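Local coordinates for uracil-DNA glycosylase (PDB 4ZBX), which belongs to the uracil-DNA glycosylase superfamily and folds as a single-chain alpha/beta protein with a central mixed sheet and an iron-sulfur cluster, at residues K34-F39 against M114-V119; T81-C86 against D97-C102; V119-H124 against F160-P165. All coordinates share one frame; numbering follows the deposited sequence. Where two conformers were deposited one is given.

Contact 1 (K34-F39 against M114-V119)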
loop_
_atom_site.group_PDB
_atom_site.type_symbol
_atom_site.label_atom_id
_atom_site.label_comp_id
_atom_site.label_asym_id
_atom_site.label_seq_id
_atom_site.Cartn_x
_atom_site.Cartn_y
_atom_site.Cartn_z
ATOM N N LYS A 34 -8.072 -12.829 -2.813
ATOM C CA LYS A 34 -7.738 -13.635 -1.624
ATOM C C LYS A 34 -6.227 -13.626 -1.303
ATOM O O LYS A 34 -5.682 -14.587 -0.716
ATOM C CB LYS A 34 -8.284 -15.056 -1.804
ATOM C CG LYS A 34 -9.823 -15.090 -1.853
ATOM C CD LYS A 34 -10.399 -16.509 -1.902
ATOM C CE LYS A 34 -11.935 -16.468 -1.908
ATOM N NZ LYS A 34 -12.579 -17.801 -1.715
ATOM N N ALA A 35 -5.565 -12.520 -1.651
ATOM C CA ALA A 35 -4.138 -12.330 -1.351
ATOM C C ALA A 35 -3.860 -12.492 0.120
ATOM O O ALA A 35 -4.571 -11.926 0.956
ATOM C CB ALA A 35 -3.658 -10.946 -1.789
ATOM N N GLU A 36 -2.818 -13.246 0.436
ATOM C CA GLU A 36 -2.341 -13.281 1.818
ATOM C C GLU A 36 -1.553 -12.018 2.161
ATOM O O GLU A 36 -1.495 -11.605 3.331
ATOM C CB GLU A 36 -1.495 -14.528 2.038
ATOM C CG GLU A 36 -2.373 -15.764 2.160
ATOM C CD GLU A 36 -1.602 -17.022 2.509
ATOM O OE1 GLU A 36 -0.366 -16.964 2.686
ATOM O OE2 GLU A 36 -2.255 -18.071 2.618
ATOM N N ILE A 37 -0.936 -11.413 1.151
ATOM C CA ILE A 37 -0.144 -10.199 1.348
ATOM C C ILE A 37 -0.728 -9.038 0.570
ATOM O O ILE A 37 -0.920 -9.106 -0.654
ATOM C CB ILE A 37 1.322 -10.388 0.940
ATOM C CG1 ILE A 37 1.910 -11.623 1.641
ATOM C CG2 ILE A 37 2.118 -9.146 1.319
ATOM C CD1 ILE A 37 3.343 -11.951 1.246
ATOM N N MET A 38 -0.978 -7.961 1.296
ATOM C CA MET A 38 -1.522 -6.737 0.738
ATOM C C MET A 38 -0.505 -5.621 0.920
ATOM O O MET A 38 -0.065 -5.374 2.052
ATOM C CB MET A 38 -2.838 -6.418 1.444
ATOM C CG MET A 38 -3.591 -5.257 0.896
ATOM S SD MET A 38 -5.201 -5.194 1.696
ATOM C CE MET A 38 -5.908 -3.808 0.841
ATOM N N PHE A 39 -0.128 -4.950 -0.176
ATOM C CA PHE A 39 0.826 -3.834 -0.126
ATOM C C PHE A 39 0.072 -2.522 -0.238
ATOM O O PHE A 39 -0.759 -2.366 -1.122
ATOM C CB PHE A 39 1.857 -3.929 -1.269
ATOM C CG PHE A 39 2.746 -5.136 -1.168
ATOM C CD1 PHE A 39 3.975 -5.045 -0.529
ATOM C CD2 PHE A 39 2.325 -6.365 -1.657
ATOM C CE1 PHE A 39 4.792 -6.158 -0.405
ATOM C CE2 PHE A 39 3.137 -7.496 -1.542
ATOM C CZ PHE A 39 4.372 -7.387 -0.915
ATOM N N MET A 114 -9.094 -9.159 3.742
ATOM C CA MET A 114 -8.654 -9.720 5.026
ATOM C C MET A 114 -7.337 -10.472 4.883
ATOM O O MET A 114 -7.249 -11.681 5.183
ATOM C CB MET A 114 -9.726 -10.633 5.619
ATOM C CG MET A 114 -10.987 -9.869 6.027
ATOM S SD MET A 114 -10.664 -8.648 7.322
ATOM C CE MET A 114 -10.194 -9.778 8.645
ATOM N N PRO A 115 -6.306 -9.761 4.422
ATOM C CA PRO A 115 -5.011 -10.402 4.210
ATOM C C PRO A 115 -4.387 -10.892 5.516
ATOM O O PRO A 115 -4.726 -10.407 6.608
ATOM C CB PRO A 115 -4.174 -9.281 3.611
ATOM C CG PRO A 115 -4.739 -8.049 4.262
ATOM C CD PRO A 115 -6.219 -8.301 4.261
ATOM N N LYS A 116 -3.474 -11.850 5.398
ATOM C CA LYS A 116 -2.651 -12.257 6.531
ATOM C C LYS A 116 -1.685 -11.143 6.942
ATOM O O LYS A 116 -1.406 -10.946 8.130
ATOM C CB LYS A 116 -1.859 -13.520 6.167
ATOM C CG LYS A 116 -0.952 -14.072 7.258
ATOM C CD LYS A 116 -0.304 -15.372 6.773
ATOM C CE LYS A 116 0.678 -15.919 7.810
ATOM N NZ LYS A 116 1.299 -17.188 7.337
ATOM N N ILE A 117 -1.144 -10.463 5.940
ATOM C CA ILE A 117 -0.125 -9.439 6.163
ATOM C C ILE A 117 -0.457 -8.191 5.377
ATOM O O ILE A 117 -0.811 -8.285 4.200
ATOM C CB ILE A 117 1.258 -9.936 5.720
ATOM C CG1 ILE A 117 1.678 -11.145 6.550
ATOM C CG2 ILE A 117 2.305 -8.861 5.866
ATOM C CD1 ILE A 117 2.834 -11.888 5.935
ATOM N N ILE A 118 -0.358 -7.031 6.020
ATOM C CA ILE A 118 -0.394 -5.764 5.302
ATOM C C ILE A 118 0.974 -5.121 5.403
ATOM O O ILE A 118 1.450 -4.802 6.498
ATOM C CB ILE A 118 -1.428 -4.780 5.863
ATOM C CG1 ILE A 118 -2.855 -5.311 5.672
ATOM C CG2 ILE A 118 -1.260 -3.424 5.157
ATOM C CD1 ILE A 118 -3.914 -4.444 6.379
ATOM N N VAL A 119 1.598 -4.919 4.253
ATOM C CA VAL A 119 2.879 -4.240 4.203
ATOM C C VAL A 119 2.633 -2.777 3.870
ATOM O O VAL A 119 2.077 -2.467 2.810
ATOM C CB VAL A 119 3.800 -4.858 3.144
ATOM C CG1 VAL A 119 5.113 -4.102 3.086
ATOM C CG2 VAL A 119 4.038 -6.336 3.468
#
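Phe39 and Val119 stand side by side on one face of the sheet and point the same way. CD1 of the Phe39 ring comes obliquely within 3.7 Å of Val119 CB. The chi1 of Val119 (178°) sets CG1 anti to the backbone N and places CG2 beside it, touching both Phe39 CE1 and Ile37 CG2, 4.0 Å from the latter. On the other face Met38 passes across Pro115: CB and SD of Met38 both meet the ring at Pro115 CG, at 3.8 and 3.9 Å. The methionine chain then runs on extended towards Leu106 and Ile110 of helix 96-113.

Beneath these side chains the strands are parallel. Ile117 N gives its hydrogen to Glu36 O at 2.9 Å, while Met38 bonds twice to the same strand, from its N to Ile117 O (2.9 Å) and from its O to Val119 N (2.8 Å). Lys116, just before its strand, extends away, its NZ bonded to the backbone O of Ala189 and Thr191 rather than paired with Glu36.

Three backbone bonds join the strands, other backbone groups turn to strands 79-82 and 155-162, hydrocarbon lines both faces with the Met38 sulfur on one, and charge stays where the strands begin.

Contact 2 (T81-C86 against D97-C102). With SF4 (iron/sulfur cluster), chain B.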
loop_
_atom_site.group_PDB
_atom_site.type_symbol
_atom_site.label_atom_id
_atom_site.label_comp_id
_atom_site.label_asym_id
_atom_site.label_seq_id
_atom_site.Cartn_x
_atom_site.Cartn_y
_atom_site.Cartn_z
ATOM N N THR A 81 -2.212 -1.614 -3.496
ATOM C CA THR A 81 -2.992 -0.404 -3.636
ATOM C C THR A 81 -2.276 0.753 -2.915
ATOM O O THR A 81 -1.093 0.657 -2.583
ATOM C CB THR A 81 -4.461 -0.641 -3.143
ATOM O OG1 THR A 81 -5.274 0.497 -3.468
ATOM C CG2 THR A 81 -4.533 -0.909 -1.651
ATOM N N ASN A 82 -3.018 1.834 -2.697
ATOM C CA ASN A 82 -2.497 3.090 -2.162
ATOM C C ASN A 82 -3.494 3.674 -1.166
ATOM O O ASN A 82 -4.700 3.497 -1.340
ATOM C CB ASN A 82 -2.256 4.111 -3.287
ATOM C CG ASN A 82 -1.440 3.553 -4.453
ATOM O OD1 ASN A 82 -1.948 2.802 -5.286
ATOM N ND2 ASN A 82 -0.178 3.957 -4.531
ATOM N N VAL A 83 -3.017 4.393 -0.145
ATOM C CA VAL A 83 -3.939 4.947 0.816
ATOM C C VAL A 83 -4.777 6.062 0.158
ATOM O O VAL A 83 -5.966 6.208 0.444
ATOM C CB VAL A 83 -3.183 5.442 2.078
ATOM C CG1 VAL A 83 -2.176 6.544 1.734
ATOM C CG2 VAL A 83 -4.162 5.881 3.146
ATOM N N VAL A 84 -4.169 6.801 -0.766
ATOM C CA VAL A 84 -4.882 7.799 -1.549
ATOM C C VAL A 84 -4.741 7.353 -2.999
ATOM O O VAL A 84 -3.678 6.904 -3.395
ATOM C CB VAL A 84 -4.317 9.207 -1.320
ATOM C CG1 VAL A 84 -4.796 10.183 -2.393
ATOM C CG2 VAL A 84 -4.704 9.699 0.075
ATOM N N LYS A 85 -5.804 7.450 -3.783
ATOM C CA LYS A 85 -5.815 6.765 -5.076
ATOM C C LYS A 85 -5.704 7.679 -6.298
ATOM O O LYS A 85 -5.812 7.225 -7.441
ATOM C CB LYS A 85 -7.063 5.904 -5.157
ATOM C CG LYS A 85 -6.940 4.725 -4.166
ATOM C CD LYS A 85 -8.271 4.093 -3.883
ATOM C CE LYS A 85 -8.097 2.647 -3.403
ATOM N NZ LYS A 85 -7.346 2.494 -2.098
ATOM N N CYS A 86 -5.433 8.956 -6.068
ATOM C CA CYS A 86 -5.159 9.880 -7.157
ATOM C C CYS A 86 -3.886 10.656 -6.880
ATOM O O CYS A 86 -3.552 10.925 -5.736
ATOM C CB CYS A 86 -6.317 10.852 -7.369
ATOM S SG CYS A 86 -7.773 9.980 -7.950
ATOM N N ASP A 97 -7.497 16.012 4.575
ATOM C CA ASP A 97 -8.866 15.877 4.082
ATOM C C ASP A 97 -8.938 14.931 2.875
ATOM O O ASP A 97 -9.986 14.358 2.586
ATOM C CB ASP A 97 -9.463 17.246 3.727
ATOM C CG ASP A 97 -8.935 17.807 2.417
ATOM O OD1 ASP A 97 -7.764 17.549 2.076
ATOM O OD2 ASP A 97 -9.694 18.524 1.729
ATOM N N GLU A 98 -7.823 14.769 2.171
ATOM C CA GLU A 98 -7.790 13.859 1.025
ATOM C C GLU A 98 -7.686 12.418 1.511
ATOM O O GLU A 98 -8.359 11.522 0.999
ATOM C CB GLU A 98 -6.633 14.227 0.092
ATOM C CG GLU A 98 -6.881 15.560 -0.609
ATOM C CD GLU A 98 -5.618 16.253 -1.085
ATOM O OE1 GLU A 98 -4.523 15.659 -1.007
ATOM O OE2 GLU A 98 -5.742 17.402 -1.541
ATOM N N ILE A 99 -6.857 12.200 2.522
ATOM C CA ILE A 99 -6.776 10.895 3.160
ATOM C C ILE A 99 -8.125 10.523 3.773
ATOM O O ILE A 99 -8.569 9.387 3.666
ATOM C CB ILE A 99 -5.677 10.874 4.235
ATOM C CG1 ILE A 99 -4.310 11.005 3.564
ATOM C CG2 ILE A 99 -5.729 9.562 5.032
ATOM C CD1 ILE A 99 -3.158 11.314 4.511
ATOM N N THR A 100 -8.781 11.492 4.402
ATOM C CA THR A 100 -10.092 11.260 4.999
ATOM C C THR A 100 -11.112 10.862 3.945
ATOM O O THR A 100 -11.908 9.939 4.149
ATOM C CB THR A 100 -10.586 12.518 5.757
ATOM O OG1 THR A 100 -9.733 12.743 6.884
ATOM C CG2 THR A 100 -12.018 12.339 6.240
ATOM N N ALA A 101 -11.063 11.536 2.800
ATOM C CA ALA A 101 -12.003 11.275 1.718
ATOM C C ALA A 101 -11.765 9.919 1.065
ATOM O O ALA A 101 -12.716 9.214 0.739
ATOM C CB ALA A 101 -11.920 12.362 0.671
ATOM N N CYS A 102 -10.496 9.584 0.844
ATOM C CA CYS A 102 -10.146 8.400 0.066
ATOM C C CYS A 102 -9.991 7.124 0.893
ATOM O O CYS A 102 -10.283 6.023 0.412
ATOM C CB CYS A 102 -8.844 8.632 -0.694
ATOM S SG CYS A 102 -8.698 7.570 -2.143
HETATM FE FE1 SF4 B . -10.095 11.813 -3.864
HETATM FE FE2 SF4 B . -11.827 10.041 -4.886
HETATM FE FE3 SF4 B . -9.409 10.365 -6.056
HETATM FE FE4 SF4 B . -9.606 9.168 -3.654
HETATM S S1 SF4 B . -10.423 8.373 -5.589
HETATM S S2 SF4 B . -8.098 10.748 -4.228
HETATM S S3 SF4 B . -11.336 10.339 -2.714
HETATM S S4 SF4 B . -11.089 11.930 -5.898
HETATM O O HOH W 1 -8.072 4.525 -0.312
#
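The iron-sulfur cluster site is built partly from this contact, since each segment supplies a cysteine: Cys86 SG binds FE3 at 2.5 Å and Cys102 SG binds FE4 at 2.4 Å. With chi1 at -156°, the sulfur of Cys102 is swung away from its own backbone N, and it lies against the turn at Lys85, whose backbone N is 3.3 Å from that SG. The CB, CG and CD of Lys85 pass alongside the same sulfur.

Next to the cluster, the two methyls of Val84 face different partners. CG2 meets Ile99 CG1 at 3.7 Å, the two side chains crossing at about a right angle, and CG1 touches the cluster sulfide S2 at 3.8 Å.

Beyond the sulfur, Lys85 bends at its last torsion (chi4 63°) and turns NZ back on its own segment, onto Asn82 O at 2.9 Å and Thr81 OG1 at 3.2 Å. Gln109 OE1 accepts from it too. A water accepts from NZ and donates to Val83 O and Cys102 O, tying loop to helix.

The cluster bridges loop 83-86 and helix 96-113 through iron-sulfur coordination, Val84 sits between cluster and Ile99, and the Lys85 amine meets four oxygens, which presumably share its three hydrogens.

Contact 3 (V119-H124 against F160-P165). With MES (2-(N-morpholino)-ethanesulfonic acid), chain C.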
loop_
_atom_site.group_PDB
_atom_site.type_symbol
_atom_site.label_atom_id
_atom_site.label_comp_id
_atom_site.label_asym_id
_atom_site.label_seq_id
_atom_site.Cartn_x
_atom_site.Cartn_y
_atom_site.Cartn_z
ATOM N N VAL A 119 1.598 -4.919 4.253
ATOM C CA VAL A 119 2.879 -4.240 4.203
ATOM C C VAL A 119 2.633 -2.777 3.870
ATOM O O VAL A 119 2.077 -2.467 2.810
ATOM C CB VAL A 119 3.800 -4.858 3.144
ATOM C CG1 VAL A 119 5.113 -4.102 3.086
ATOM C CG2 VAL A 119 4.038 -6.336 3.468
ATOM N N THR A 120 3.003 -1.893 4.778
ATOM C CA THR A 120 2.770 -0.476 4.542
ATOM C C THR A 120 4.082 0.145 4.103
ATOM O O THR A 120 5.063 0.178 4.841
ATOM C CB THR A 120 2.189 0.259 5.782
ATOM O OG1 THR A 120 3.016 0.060 6.943
ATOM C CG2 THR A 120 0.781 -0.259 6.088
ATOM N N LEU A 121 4.069 0.643 2.876
ATOM C CA LEU A 121 5.254 1.134 2.202
ATOM C C LEU A 121 5.331 2.641 2.349
ATOM O O LEU A 121 4.729 3.366 1.570
ATOM C CB LEU A 121 5.200 0.750 0.711
ATOM C CG LEU A 121 5.134 -0.749 0.390
ATOM C CD1 LEU A 121 4.749 -0.949 -1.089
ATOM C CD2 LEU A 121 6.447 -1.444 0.684
ATOM N N GLY A 122 6.066 3.116 3.342
ATOM C CA GLY A 122 6.216 4.549 3.536
ATOM C C GLY A 122 5.447 5.103 4.718
ATOM O O GLY A 122 4.618 4.422 5.314
ATOM N N ARG A 123 5.715 6.361 5.056
ATOM C CA ARG A 123 5.196 6.924 6.296
ATOM C C ARG A 123 3.704 7.219 6.279
ATOM O O ARG A 123 3.056 7.130 7.317
ATOM C CB ARG A 123 5.961 8.199 6.647
ATOM C CG ARG A 123 5.815 9.308 5.636
ATOM C CD ARG A 123 6.705 10.466 6.046
ATOM N NE ARG A 123 6.497 11.646 5.222
ATOM C CZ ARG A 123 5.844 12.734 5.621
ATOM N NH1 ARG A 123 5.325 12.795 6.844
ATOM N NH2 ARG A 123 5.713 13.763 4.795
ATOM N N HIS A 124 3.143 7.579 5.122
ATOM C CA HIS A 124 1.725 7.935 5.073
ATOM C C HIS A 124 0.804 6.732 5.237
ATOM O O HIS A 124 -0.161 6.776 6.006
ATOM C CB HIS A 124 1.388 8.658 3.762
ATOM C CG HIS A 124 2.010 10.012 3.651
ATOM N ND1 HIS A 124 1.623 11.073 4.441
ATOM C CD2 HIS A 124 3.006 10.475 2.861
ATOM C CE1 HIS A 124 2.349 12.135 4.134
ATOM N NE2 HIS A 124 3.197 11.799 3.180
ATOM N N PHE A 160 3.225 -4.802 8.715
ATOM C CA PHE A 160 4.676 -4.697 8.623
ATOM C C PHE A 160 5.063 -3.440 7.854
ATOM O O PHE A 160 4.950 -3.398 6.621
ATOM C CB PHE A 160 5.267 -5.954 7.946
ATOM C CG PHE A 160 6.747 -6.097 8.132
ATOM C CD1 PHE A 160 7.259 -7.019 9.032
ATOM C CD2 PHE A 160 7.629 -5.285 7.443
ATOM C CE1 PHE A 160 8.629 -7.142 9.221
ATOM C CE2 PHE A 160 9.004 -5.403 7.634
ATOM C CZ PHE A 160 9.500 -6.340 8.519
ATOM N N PRO A 161 5.490 -2.394 8.579
ATOM C CA PRO A 161 5.884 -1.169 7.888
ATOM C C PRO A 161 7.290 -1.258 7.341
ATOM O O PRO A 161 8.163 -1.818 7.987
ATOM C CB PRO A 161 5.811 -0.089 8.985
ATOM C CG PRO A 161 5.176 -0.754 10.179
ATOM C CD PRO A 161 5.484 -2.219 10.042
ATOM N N THR A 162 7.512 -0.688 6.163
ATOM C CA THR A 162 8.868 -0.533 5.658
ATOM C C THR A 162 8.985 0.771 4.874
ATOM O O THR A 162 8.023 1.525 4.769
ATOM C CB THR A 162 9.280 -1.713 4.776
ATOM O OG1 THR A 162 10.679 -1.628 4.495
ATOM C CG2 THR A 162 8.498 -1.715 3.479
ATOM N N TYR A 163 10.178 1.062 4.370
ATOM C CA TYR A 163 10.347 2.241 3.528
ATOM C C TYR A 163 9.626 2.072 2.204
ATOM O O TYR A 163 9.367 0.963 1.745
ATOM C CB TYR A 163 11.828 2.526 3.286
ATOM C CG TYR A 163 12.583 2.908 4.548
ATOM C CD1 TYR A 163 13.777 2.287 4.883
ATOM C CD2 TYR A 163 12.103 3.904 5.398
ATOM C CE1 TYR A 163 14.473 2.633 6.031
ATOM C CE2 TYR A 163 12.790 4.257 6.555
ATOM C CZ TYR A 163 13.976 3.618 6.866
ATOM O OH TYR A 163 14.656 3.958 8.013
ATOM N N HIS A 164 9.306 3.194 1.581
ATOM C CA HIS A 164 8.736 3.170 0.250
ATOM C C HIS A 164 9.838 2.828 -0.764
ATOM O O HIS A 164 10.955 3.297 -0.630
ATOM C CB HIS A 164 8.099 4.516 -0.058
ATOM C CG HIS A 164 7.330 4.535 -1.338
ATOM N ND1 HIS A 164 7.945 4.577 -2.570
ATOM C CD2 HIS A 164 5.998 4.509 -1.580
ATOM C CE1 HIS A 164 7.024 4.590 -3.517
ATOM N NE2 HIS A 164 5.834 4.542 -2.943
ATOM N N PRO A 165 9.536 1.987 -1.772
ATOM C CA PRO A 165 10.612 1.571 -2.684
ATOM C C PRO A 165 11.284 2.719 -3.432
ATOM O O PRO A 165 12.456 2.594 -3.781
ATOM C CB PRO A 165 9.898 0.628 -3.671
ATOM C CG PRO A 165 8.434 0.819 -3.424
ATOM C CD PRO A 165 8.314 1.201 -1.985
HETATM O O1 MES C . 15.633 9.164 5.336
HETATM C C2 MES C . 14.638 9.198 6.375
HETATM C C3 MES C . 13.578 8.111 6.109
HETATM N N4 MES C . 12.934 8.341 4.793
HETATM C C5 MES C . 13.987 8.402 3.721
HETATM C C6 MES C . 15.023 9.478 4.075
HETATM C C7 MES C . 11.750 7.496 4.501
HETATM C C8 MES C . 10.794 7.965 3.446
HETATM S S MES C . 9.380 6.923 3.115
HETATM O O1S MES C . 8.343 7.215 4.132
HETATM O O2S MES C . 9.848 5.512 3.213
HETATM O O3S MES C . 8.880 7.236 1.751
#
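Thr120 O accepts one hydrogen bond from the neighbouring strand, from Thr162 N at 2.9 Å and nearly straight (170° at the hydrogen), and a weaker CA-H...O contact from Pro161. The parallel ladder continues on both sides of it. Gly122 N donates to Thr162 O at 2.9 Å, whereas the bond from Thr120 N to Phe160 O is longer, 3.1 Å, and its donor stands 45° out of the carbonyl plane.

Leu121 and Thr162 lie side by side on one face, tightly packed, with Leu121 CD2 3.5 Å from Thr162 CG2. The chi1 of Thr162 (-170°) directs OG1 away from this methyl contact, to Asp181. On the other face Thr120 OG1 rests 3.5 Å from Pro161 CB while bonding to Thr126 OG1.

Where the strands end, Gly122 occupies the N-cap position of helix 123-133 and His164 packs beside it, its ring edge at Leu121 O. Here 2-(N-morpholino)-ethanesulfonic acid, probably from the crystallisation liquor, sets its sulfonate between two backbone donors: Arg123 N to O1S and His164 N to O2S, both 2.9 Å. The start of the helix would probably favour such an anion.

Helix 172-190 packs on the face of Val119 and Thr162, helices 123-133 and 140-143 on that of Thr120 and Pro161, and strand 37-41 flanks strand 117-121 on its other side.

How the contacts relate
All three contacts draw on one mixed sheet, in which strands 79-82, 37-41, 117-121 and 155-162 run parallel in that order. Contacts 1 and 3 use opposite edges of strand 117-121 and share Val119; their centres are about 14 Å apart. The centre of contact 2 lies about 19 Å from that of contact 1 and about 15 Å from that of contact 3, but contact 2 is joined to contact 1 through Phe39 O and Thr81 N, 2.9 Å apart. Along the chain, contact 2 falls wholly between the two segments of contact 1, and contact 3 follows. Helix 96-113 leads from the cluster into strand 117-121, so the metal site and the sheet's centre are parts of one continuous framework.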